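Local coordinates for protein methane monooxygenase hydroxylase, MmoD (Methylosinus sporium, PDB 6D7K) that is a component of the soluble methane monooxygenase system that probably binds the hydroxylase, with monooxygenase activity of its own only tentatively assigned, at residues W38-Q48 and A61-F69; T29-W38 and E49-S58. One frame throughout, in Å; residues are numbered along the deposited sequence.

Contact 1: residues W38-Q48 and A61-F69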
loop_
_atom_site.group_PDB
_atom_site.type_symbol
_atom_site.label_atom_id
_atom_site.label_comp_id
_atom_site.label_asym_id
_atom_site.label_seq_id
_atom_site.Cartn_x
_atom_site.Cartn_y
_atom_site.Cartn_z
ATOM N N TRP H 38 -20.187 -14.722 -7.503
ATOM C CA TRP H 38 -20.723 -13.596 -8.235
ATOM C C TRP H 38 -19.792 -12.398 -8.093
ATOM O O TRP H 38 -19.009 -12.306 -7.146
ATOM C CB TRP H 38 -22.143 -13.251 -7.754
ATOM C CG TRP H 38 -22.358 -13.180 -6.256
ATOM C CD1 TRP H 38 -22.897 -14.153 -5.456
ATOM C CD2 TRP H 38 -22.096 -12.064 -5.394
ATOM N NE1 TRP H 38 -22.969 -13.714 -4.154
ATOM C CE2 TRP H 38 -22.482 -12.435 -4.094
ATOM C CE3 TRP H 38 -21.565 -10.791 -5.595
ATOM C CZ2 TRP H 38 -22.354 -11.586 -3.012
ATOM C CZ3 TRP H 38 -21.443 -9.953 -4.514
ATOM C CH2 TRP H 38 -21.830 -10.354 -3.240
ATOM N N GLU H 39 -19.872 -11.486 -9.071
ATOM C CA GLU H 39 -19.116 -10.237 -9.074
ATOM C C GLU H 39 -20.000 -9.105 -9.574
ATOM O O GLU H 39 -20.921 -9.317 -10.371
ATOM C CB GLU H 39 -17.873 -10.323 -9.950
ATOM C CG GLU H 39 -18.077 -11.224 -11.120
ATOM C CD GLU H 39 -16.954 -11.132 -12.130
ATOM O OE1 GLU H 39 -17.020 -11.848 -13.164
ATOM O OE2 GLU H 39 -16.005 -10.351 -11.885
ATOM N N ILE H 40 -19.700 -7.898 -9.110
ATOM C CA ILE H 40 -20.425 -6.695 -9.488
ATOM C C ILE H 40 -19.438 -5.727 -10.123
ATOM O O ILE H 40 -18.338 -5.525 -9.593
ATOM C CB ILE H 40 -21.110 -6.055 -8.270
ATOM C CG1 ILE H 40 -22.037 -7.068 -7.595
ATOM C CG2 ILE H 40 -21.848 -4.776 -8.690
ATOM C CD1 ILE H 40 -22.653 -6.563 -6.281
ATOM N N LEU H 41 -19.820 -5.135 -11.258
ATOM C CA LEU H 41 -18.975 -4.153 -11.939
ATOM C C LEU H 41 -19.695 -2.822 -11.989
ATOM O O LEU H 41 -20.918 -2.770 -12.167
ATOM C CB LEU H 41 -18.593 -4.574 -13.355
ATOM C CG LEU H 41 -17.715 -5.812 -13.546
ATOM C CD1 LEU H 41 -18.314 -7.004 -12.868
ATOM C CD2 LEU H 41 -17.535 -6.119 -15.030
ATOM N N ARG H 42 -18.936 -1.748 -11.793
ATOM C CA ARG H 42 -19.441 -0.386 -11.923
ATOM C C ARG H 42 -18.697 0.268 -13.070
ATOM O O ARG H 42 -17.464 0.255 -13.096
ATOM C CB ARG H 42 -19.260 0.421 -10.639
ATOM C CG ARG H 42 -19.957 1.761 -10.700
ATOM C CD ARG H 42 -19.491 2.723 -9.631
ATOM N NE ARG H 42 -20.067 2.430 -8.325
ATOM C CZ ARG H 42 -19.368 1.945 -7.301
ATOM N NH1 ARG H 42 -18.062 1.706 -7.456
ATOM N NH2 ARG H 42 -19.964 1.702 -6.126
ATOM N N ASP H 43 -19.447 0.822 -14.019
ATOM C CA ASP H 43 -18.882 1.451 -15.214
ATOM C C ASP H 43 -17.803 0.563 -15.834
ATOM O O ASP H 43 -16.777 1.034 -16.321
ATOM C CB ASP H 43 -18.335 2.852 -14.900
ATOM C CG ASP H 43 -19.379 3.779 -14.258
ATOM O OD1 ASP H 43 -20.491 3.937 -14.819
ATOM O OD2 ASP H 43 -19.075 4.360 -13.186
ATOM N N GLY H 44 -18.021 -0.745 -15.792
ATOM C CA GLY H 44 -17.112 -1.685 -16.413
ATOM C C GLY H 44 -15.988 -2.176 -15.534
ATOM O O GLY H 44 -15.304 -3.134 -15.914
ATOM N N GLU H 45 -15.780 -1.571 -14.369
ATOM C CA GLU H 45 -14.673 -1.926 -13.488
ATOM C C GLU H 45 -15.150 -2.816 -12.345
ATOM O O GLU H 45 -16.226 -2.602 -11.777
ATOM C CB GLU H 45 -14.002 -0.667 -12.928
ATOM N N PHE H 46 -14.337 -3.820 -12.014
ATOM C CA PHE H 46 -14.661 -4.738 -10.930
ATOM C C PHE H 46 -14.756 -3.982 -9.615
ATOM O O PHE H 46 -13.881 -3.187 -9.282
ATOM C CB PHE H 46 -13.599 -5.826 -10.846
ATOM C CG PHE H 46 -13.669 -6.651 -9.597
ATOM C CD1 PHE H 46 -14.497 -7.774 -9.536
ATOM C CD2 PHE H 46 -12.902 -6.317 -8.480
ATOM C CE1 PHE H 46 -14.561 -8.548 -8.376
ATOM C CE2 PHE H 46 -12.954 -7.085 -7.324
ATOM C CZ PHE H 46 -13.792 -8.202 -7.268
ATOM N N VAL H 47 -15.823 -4.222 -8.862
ATOM C CA VAL H 47 -16.071 -3.498 -7.627
ATOM C C VAL H 47 -16.116 -4.424 -6.414
ATOM O O VAL H 47 -15.689 -4.040 -5.319
ATOM C CB VAL H 47 -17.367 -2.678 -7.730
ATOM C CG1 VAL H 47 -17.678 -2.018 -6.413
ATOM C CG2 VAL H 47 -17.215 -1.646 -8.810
ATOM N N GLN H 48 -16.618 -5.644 -6.579
ATOM C CA GLN H 48 -17.002 -6.422 -5.417
ATOM C C GLN H 48 -17.278 -7.844 -5.853
ATOM O O GLN H 48 -17.821 -8.068 -6.935
ATOM C CB GLN H 48 -18.240 -5.831 -4.742
ATOM C CG GLN H 48 -18.803 -6.683 -3.593
ATOM C CD GLN H 48 -17.883 -6.726 -2.390
ATOM O OE1 GLN H 48 -17.359 -5.701 -1.962
ATOM N NE2 GLN H 48 -17.664 -7.921 -1.852
ATOM N N ALA H 61 -28.505 -11.714 -3.289
ATOM C CA ALA H 61 -27.292 -11.119 -2.746
ATOM C C ALA H 61 -26.870 -9.887 -3.538
ATOM O O ALA H 61 -26.622 -8.817 -2.966
ATOM C CB ALA H 61 -26.176 -12.161 -2.755
ATOM N N VAL H 62 -26.760 -10.033 -4.866
ATOM C CA VAL H 62 -26.366 -8.917 -5.718
ATOM C C VAL H 62 -27.364 -7.778 -5.574
ATOM O O VAL H 62 -26.986 -6.594 -5.625
ATOM C CB VAL H 62 -26.217 -9.381 -7.188
ATOM C CG1 VAL H 62 -26.337 -8.201 -8.145
ATOM C CG2 VAL H 62 -24.896 -10.134 -7.401
ATOM N N ALA H 63 -28.644 -8.101 -5.363
ATOM C CA ALA H 63 -29.639 -7.040 -5.211
ATOM C C ALA H 63 -29.424 -6.264 -3.907
ATOM O O ALA H 63 -29.555 -5.034 -3.876
ATOM C CB ALA H 63 -31.055 -7.616 -5.298
ATOM N N HIS H 64 -29.081 -6.954 -2.823
ATOM C CA HIS H 64 -28.803 -6.255 -1.576
ATOM C C HIS H 64 -27.646 -5.284 -1.761
ATOM O O HIS H 64 -27.766 -4.088 -1.475
ATOM C CB HIS H 64 -28.476 -7.257 -0.467
ATOM C CG HIS H 64 -29.671 -7.917 0.147
ATOM N ND1 HIS H 64 -30.820 -7.230 0.476
ATOM C CD2 HIS H 64 -29.878 -9.202 0.534
ATOM C CE1 HIS H 64 -31.689 -8.066 1.016
ATOM N NE2 HIS H 64 -31.143 -9.269 1.058
ATOM N N VAL H 65 -26.506 -5.794 -2.238
ATOM C CA VAL H 65 -25.305 -4.970 -2.374
ATOM C C VAL H 65 -25.548 -3.802 -3.313
ATOM O O VAL H 65 -25.023 -2.703 -3.097
ATOM C CB VAL H 65 -24.119 -5.808 -2.869
ATOM C CG1 VAL H 65 -22.900 -4.922 -2.978
ATOM C CG2 VAL H 65 -23.867 -7.011 -1.968
ATOM N N LEU H 66 -26.318 -4.023 -4.390
ATOM C CA LEU H 66 -26.606 -2.935 -5.331
ATOM C C LEU H 66 -27.499 -1.873 -4.700
ATOM O O LEU H 66 -27.282 -0.674 -4.900
ATOM C CB LEU H 66 -27.239 -3.485 -6.611
ATOM C CG LEU H 66 -26.289 -4.218 -7.564
ATOM C CD1 LEU H 66 -27.005 -4.639 -8.816
ATOM C CD2 LEU H 66 -25.108 -3.361 -7.923
ATOM N N SER H 67 -28.511 -2.281 -3.941
ATOM C CA SER H 67 -29.292 -1.287 -3.220
ATOM C C SER H 67 -28.377 -0.386 -2.411
ATOM O O SER H 67 -28.625 0.818 -2.289
ATOM C CB SER H 67 -30.314 -1.978 -2.321
ATOM O OG SER H 67 -30.320 -1.426 -1.021
ATOM N N HIS H 68 -27.288 -0.944 -1.888
ATOM C CA HIS H 68 -26.376 -0.161 -1.070
ATOM C C HIS H 68 -25.566 0.779 -1.944
ATOM O O HIS H 68 -25.503 1.983 -1.681
ATOM C CB HIS H 68 -25.479 -1.100 -0.246
ATOM C CG HIS H 68 -24.210 -0.472 0.235
ATOM N ND1 HIS H 68 -24.190 0.589 1.118
ATOM C CD2 HIS H 68 -22.916 -0.745 -0.055
ATOM C CE1 HIS H 68 -22.937 0.948 1.341
ATOM N NE2 HIS H 68 -22.143 0.151 0.646
ATOM N N PHE H 69 -24.965 0.246 -3.008
ATOM C CA PHE H 69 -24.259 1.085 -3.970
ATOM C C PHE H 69 -25.142 2.210 -4.498
ATOM O O PHE H 69 -24.739 3.377 -4.506
ATOM C CB PHE H 69 -23.731 0.223 -5.117
ATOM C CG PHE H 69 -22.589 -0.653 -4.719
ATOM C CD1 PHE H 69 -22.055 -0.567 -3.450
ATOM C CD2 PHE H 69 -22.037 -1.548 -5.601
ATOM C CE1 PHE H 69 -20.990 -1.372 -3.072
ATOM C CE2 PHE H 69 -20.967 -2.357 -5.224
ATOM C CZ PHE H 69 -20.450 -2.268 -3.969
#
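Ile-40 packs among Val-62, Val-65 and Leu-66 where helix 55-74 lies against one face of a four-stranded antiparallel sheet; this contact uses its hairpin of strands 36-42 and 45-52. The two branches of Ile-40 diverge: CD1 runs out to Val-65 CG1 (3.7 Å), while CG2 turns to Leu-66 CD2 (3.6 Å). Two residues earlier, on the same strand face, Trp-38 meets three helix side chains. Val-62 CG2 stands 3.6 Å above one face of the Trp-38 ring, toward its rim, while Ala-61 CB approaches Trp-38 NE1 and Val-65 CG2 nears Trp-38 CH2.

Farther along the helix, Phe-69 meets Arg-42 in a cation-pi contact. The Arg-42 chain bends at chi3 (-78°) and brings NH2 over one face of the ring; CZ stands 5.0 Å from the Phe-69 centroid, 20° off the normal, with the two planes 46° apart. Arg-42 NE is meanwhile hydrogen-bonded to Tyr-25 OH on strand 25-31. The ring's other face has Val-65 O above it. A classic beta bulge, with Val-47 and Gln-48 both opposite Ile-40, turns two consecutive side chains toward the helix: Gln-48 CB comes to the edge of the Phe-69 ring, and Val-47 CG1 touches Phe-69 CE2 at 3.5 Å.

Contact 2: residues T29-W38 and E49-S58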
loop_
_atom_site.group_PDB
_atom_site.type_symbol
_atom_site.label_atom_id
_atom_site.label_comp_id
_atom_site.label_asym_id
_atom_site.label_seq_id
_atom_site.Cartn_x
_atom_site.Cartn_y
_atom_site.Cartn_z
ATOM N N THR H 29 -22.639 -14.266 -12.300
ATOM C CA THR H 29 -22.619 -15.396 -11.411
ATOM C C THR H 29 -22.252 -16.674 -12.132
ATOM O O THR H 29 -22.648 -16.898 -13.196
ATOM C CB THR H 29 -23.896 -15.551 -10.602
ATOM O OG1 THR H 29 -23.660 -16.500 -9.596
ATOM C CG2 THR H 29 -24.940 -16.040 -11.396
ATOM N N VAL H 30 -21.456 -17.500 -11.509
ATOM C CA VAL H 30 -21.036 -18.735 -12.073
ATOM C C VAL H 30 -21.134 -19.861 -11.070
ATOM O O VAL H 30 -20.842 -19.692 -9.959
ATOM C CB VAL H 30 -19.625 -18.607 -12.604
ATOM C CG1 VAL H 30 -18.660 -18.434 -11.497
ATOM C CG2 VAL H 30 -19.231 -19.795 -13.388
ATOM N N ASP H 31 -21.588 -21.012 -11.525
ATOM C CA ASP H 31 -21.766 -22.227 -10.773
ATOM C C ASP H 31 -20.452 -22.922 -10.660
ATOM O O ASP H 31 -19.876 -23.283 -11.619
ATOM C CB ASP H 31 -22.689 -23.103 -11.580
ATOM C CG ASP H 31 -23.276 -24.225 -10.817
ATOM O OD1 ASP H 31 -22.884 -24.488 -9.697
ATOM O OD2 ASP H 31 -24.162 -24.859 -11.353
ATOM N N LEU H 32 -20.004 -23.150 -9.454
ATOM C CA LEU H 32 -18.755 -23.781 -9.272
ATOM C C LEU H 32 -18.857 -25.093 -8.584
ATOM O O LEU H 32 -17.866 -25.514 -8.088
ATOM C CB LEU H 32 -17.870 -22.904 -8.423
ATOM C CG LEU H 32 -17.325 -21.571 -8.860
ATOM C CD1 LEU H 32 -16.391 -21.106 -7.791
ATOM C CD2 LEU H 32 -16.590 -21.663 -10.157
ATOM N N ASP H 33 -20.040 -25.697 -8.619
ATOM C CA ASP H 33 -20.488 -26.948 -7.992
ATOM C C ASP H 33 -20.767 -26.770 -6.526
ATOM O O ASP H 33 -21.857 -26.889 -6.099
ATOM C CB ASP H 33 -19.564 -28.166 -8.168
ATOM C CG ASP H 33 -20.160 -29.252 -8.913
ATOM O OD1 ASP H 33 -21.055 -29.894 -8.375
ATOM O OD2 ASP H 33 -19.681 -29.488 -10.026
ATOM N N TYR H 34 -19.741 -26.508 -5.764
ATOM C CA TYR H 34 -19.859 -26.359 -4.358
ATOM C C TYR H 34 -20.434 -25.030 -3.956
ATOM O O TYR H 34 -21.020 -24.922 -2.936
ATOM C CB TYR H 34 -18.515 -26.609 -3.729
ATOM C CG TYR H 34 -17.490 -25.540 -3.913
ATOM C CD1 TYR H 34 -17.420 -24.483 -3.064
ATOM C CD2 TYR H 34 -16.556 -25.617 -4.905
ATOM C CE1 TYR H 34 -16.492 -23.522 -3.232
ATOM C CE2 TYR H 34 -15.616 -24.657 -5.055
ATOM C CZ TYR H 34 -15.603 -23.619 -4.212
ATOM O OH TYR H 34 -14.696 -22.661 -4.342
ATOM N N MET H 35 -20.306 -24.032 -4.803
ATOM C CA MET H 35 -20.824 -22.722 -4.521
ATOM C C MET H 35 -21.053 -21.943 -5.777
ATOM O O MET H 35 -20.726 -22.378 -6.811
ATOM C CB MET H 35 -19.811 -21.992 -3.691
ATOM C CG MET H 35 -20.349 -21.085 -2.635
ATOM S SD MET H 35 -21.312 -21.846 -1.392
ATOM C CE MET H 35 -21.667 -20.408 -0.488
ATOM N N TRP H 36 -21.647 -20.783 -5.684
ATOM C CA TRP H 36 -21.818 -19.949 -6.849
ATOM C C TRP H 36 -21.051 -18.664 -6.592
ATOM O O TRP H 36 -21.163 -18.109 -5.567
ATOM C CB TRP H 36 -23.287 -19.653 -7.128
ATOM C CG TRP H 36 -24.094 -20.702 -7.737
ATOM C CD1 TRP H 36 -24.537 -21.783 -7.153
ATOM C CD2 TRP H 36 -24.639 -20.712 -9.035
ATOM N NE1 TRP H 36 -25.289 -22.504 -7.976
ATOM C CE2 TRP H 36 -25.367 -21.857 -9.159
ATOM C CE3 TRP H 36 -24.557 -19.866 -10.122
ATOM C CZ2 TRP H 36 -26.014 -22.180 -10.301
ATOM C CZ3 TRP H 36 -25.174 -20.196 -11.228
ATOM C CH2 TRP H 36 -25.905 -21.325 -11.323
ATOM N N ARG H 37 -20.262 -18.206 -7.538
ATOM C CA ARG H 37 -19.469 -17.017 -7.391
ATOM C C ARG H 37 -20.005 -15.849 -8.134
ATOM O O ARG H 37 -20.204 -15.924 -9.256
ATOM C CB ARG H 37 -18.063 -17.292 -7.876
ATOM C CG ARG H 37 -16.992 -16.591 -7.111
ATOM C CD ARG H 37 -15.931 -15.994 -7.988
ATOM N NE ARG H 37 -14.845 -16.923 -8.181
ATOM C CZ ARG H 37 -13.612 -16.773 -7.725
ATOM N NH1 ARG H 37 -13.266 -15.702 -7.069
ATOM N NH2 ARG H 37 -12.725 -17.711 -7.931
ATOM N N TRP H 38 -20.187 -14.722 -7.503
ATOM C CA TRP H 38 -20.723 -13.596 -8.235
ATOM C C TRP H 38 -19.792 -12.398 -8.093
ATOM O O TRP H 38 -19.009 -12.306 -7.146
ATOM C CB TRP H 38 -22.143 -13.251 -7.754
ATOM C CG TRP H 38 -22.358 -13.180 -6.256
ATOM C CD1 TRP H 38 -22.897 -14.153 -5.456
ATOM C CD2 TRP H 38 -22.096 -12.064 -5.394
ATOM N NE1 TRP H 38 -22.969 -13.714 -4.154
ATOM C CE2 TRP H 38 -22.482 -12.435 -4.094
ATOM C CE3 TRP H 38 -21.565 -10.791 -5.595
ATOM C CZ2 TRP H 38 -22.354 -11.586 -3.012
ATOM C CZ3 TRP H 38 -21.443 -9.953 -4.514
ATOM C CH2 TRP H 38 -21.830 -10.354 -3.240
ATOM N N GLU H 49 -16.920 -8.787 -4.986
ATOM C CA GLU H 49 -16.936 -10.210 -5.265
ATOM C C GLU H 49 -17.665 -10.915 -4.129
ATOM O O GLU H 49 -17.588 -10.487 -2.972
ATOM C CB GLU H 49 -15.500 -10.711 -5.406
ATOM C CG GLU H 49 -15.367 -12.187 -5.431
ATOM C CD GLU H 49 -13.932 -12.678 -5.264
ATOM O OE1 GLU H 49 -12.989 -11.853 -5.126
ATOM O OE2 GLU H 49 -13.760 -13.919 -5.277
ATOM N N GLY H 50 -18.378 -11.997 -4.454
ATOM C CA GLY H 50 -19.203 -12.654 -3.457
ATOM C C GLY H 50 -19.517 -14.090 -3.821
ATOM O O GLY H 50 -19.076 -14.607 -4.852
ATOM N N CYS H 51 -20.280 -14.744 -2.945
ATOM C CA CYS H 51 -20.730 -16.097 -3.237
ATOM C C CYS H 51 -22.062 -16.356 -2.553
ATOM O O CYS H 51 -22.442 -15.675 -1.599
ATOM C CB CYS H 51 -19.697 -17.150 -2.834
ATOM S SG CYS H 51 -19.293 -17.183 -1.082
ATOM N N SER H 52 -22.777 -17.341 -3.091
ATOM C CA SER H 52 -24.098 -17.737 -2.640
ATOM C C SER H 52 -24.211 -19.249 -2.756
ATOM O O SER H 52 -23.417 -19.905 -3.446
ATOM C CB SER H 52 -25.205 -17.084 -3.472
ATOM O OG SER H 52 -25.275 -15.694 -3.277
ATOM N N LEU H 53 -25.248 -19.793 -2.101
ATOM C CA LEU H 53 -25.546 -21.218 -2.198
ATOM C C LEU H 53 -26.166 -21.612 -3.536
ATOM O O LEU H 53 -26.114 -22.790 -3.900
ATOM C CB LEU H 53 -26.486 -21.650 -1.075
ATOM C CG LEU H 53 -26.073 -21.435 0.387
ATOM C CD1 LEU H 53 -27.129 -21.949 1.344
ATOM C CD2 LEU H 53 -24.711 -22.069 0.697
ATOM N N SER H 54 -26.737 -20.667 -4.281
ATOM C CA SER H 54 -27.498 -21.021 -5.471
ATOM C C SER H 54 -27.617 -19.809 -6.379
ATOM O O SER H 54 -27.466 -18.669 -5.937
ATOM C CB SER H 54 -28.897 -21.511 -5.105
ATOM O OG SER H 54 -29.727 -20.402 -4.834
ATOM N N PHE H 55 -27.926 -20.070 -7.657
ATOM C CA PHE H 55 -28.287 -18.984 -8.563
ATOM C C PHE H 55 -29.303 -18.065 -7.904
ATOM O O PHE H 55 -29.128 -16.841 -7.888
ATOM C CB PHE H 55 -28.836 -19.537 -9.886
ATOM C CG PHE H 55 -29.135 -18.467 -10.926
ATOM C CD1 PHE H 55 -28.107 -17.923 -11.702
ATOM C CD2 PHE H 55 -30.440 -18.014 -11.133
ATOM C CE1 PHE H 55 -28.370 -16.937 -12.654
ATOM C CE2 PHE H 55 -30.723 -17.029 -12.085
ATOM C CZ PHE H 55 -29.688 -16.488 -12.846
ATOM N N ASP H 56 -30.357 -18.643 -7.322
ATOM C CA ASP H 56 -31.433 -17.833 -6.752
ATOM C C ASP H 56 -30.893 -16.831 -5.737
ATOM O O ASP H 56 -31.248 -15.644 -5.775
ATOM C CB ASP H 56 -32.492 -18.717 -6.079
ATOM C CG ASP H 56 -32.998 -19.854 -6.965
ATOM O OD1 ASP H 56 -32.186 -20.669 -7.479
ATOM O OD2 ASP H 56 -34.236 -19.950 -7.097
ATOM N N SER H 57 -30.056 -17.297 -4.789
ATOM C CA SER H 57 -29.539 -16.415 -3.739
ATOM C C SER H 57 -28.400 -15.522 -4.236
ATOM O O SER H 57 -28.144 -14.478 -3.632
ATOM C CB SER H 57 -29.100 -17.234 -2.514
ATOM O OG SER H 57 -28.333 -18.386 -2.850
ATOM N N SER H 58 -27.723 -15.910 -5.319
ATOM C CA SER H 58 -26.854 -14.983 -6.027
ATOM C C SER H 58 -27.608 -13.723 -6.412
ATOM O O SER H 58 -27.120 -12.602 -6.204
ATOM C CB SER H 58 -26.289 -15.647 -7.274
ATOM O OG SER H 58 -25.326 -16.625 -6.947
#
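Thr-29 meets the start of helix 55-74 with both branches: OG1 shares a hydrogen bond with Ser-58 OG (3.1 Å), and CG2 rests on Phe-55 CD1 (3.7 Å). Past the turn, a bend at chi2 (62°) folds the Met-35 chain along Ser-52 O, with CE reaching Leu-53 CD2 at 3.7 Å.

Trp-36 pairs with Ser-52, its N donating to Ser-52 O at 3.0 Å and its O accepting in return from Ser-52 N. Its indole is sandwiched: Asp-31 CA lies over one face, while the other receives Phe-55 N over its centre and Phe-55 CB in a CH-pi contact. The Phe-55 ring turns its edge to that same face, planes 63° apart. With an alanine in place of this indole, a gap is likely to open between Asp-31 and the Ser-54/Phe-55 backbone, leaving Phe-55 without the face it packs on.

Arg-37 NH1 reaches across to the neighbouring strand for a salt bridge with Glu-49 OE2 (2.6 Å), its N-H poorly aimed (118°) and the hydrogen bond weak. Trp-38 pairs with Gly-50, whose lack of a side chain lets the indole lie flat over the strand; NE1 donates weakly to Ser-52 OG (3.2 Å). Ser-54 OG caps Ser-57 N and bonds an acidic side chain of another protein. The whole is an antiparallel hairpin whose last strand passes through a two-residue link into a helix opened by the Ser-54/Ser-57 capping box.

In the fold
After strand 17-21, the chain forms the end of strand 25-31 and the start of strand 36-42, and contact 2 closes when 49-58 returns alongside them. Before that return, the chain has run through 38-48, the first half of contact 1, whose partner 61-69 arrives only later on the helix. The segments therefore alternate and the two loops cross instead of nesting. Trp-38 belongs to both, and the contacts also touch where Ala-61 CB lies 3.7 Å from Ser-52 OG. Contact 2 pairs the open end of the hairpin and ties it and strand 25-31 to the helix start; contact 1 lays the helix body along its arms. Their centres are about 14 Å apart.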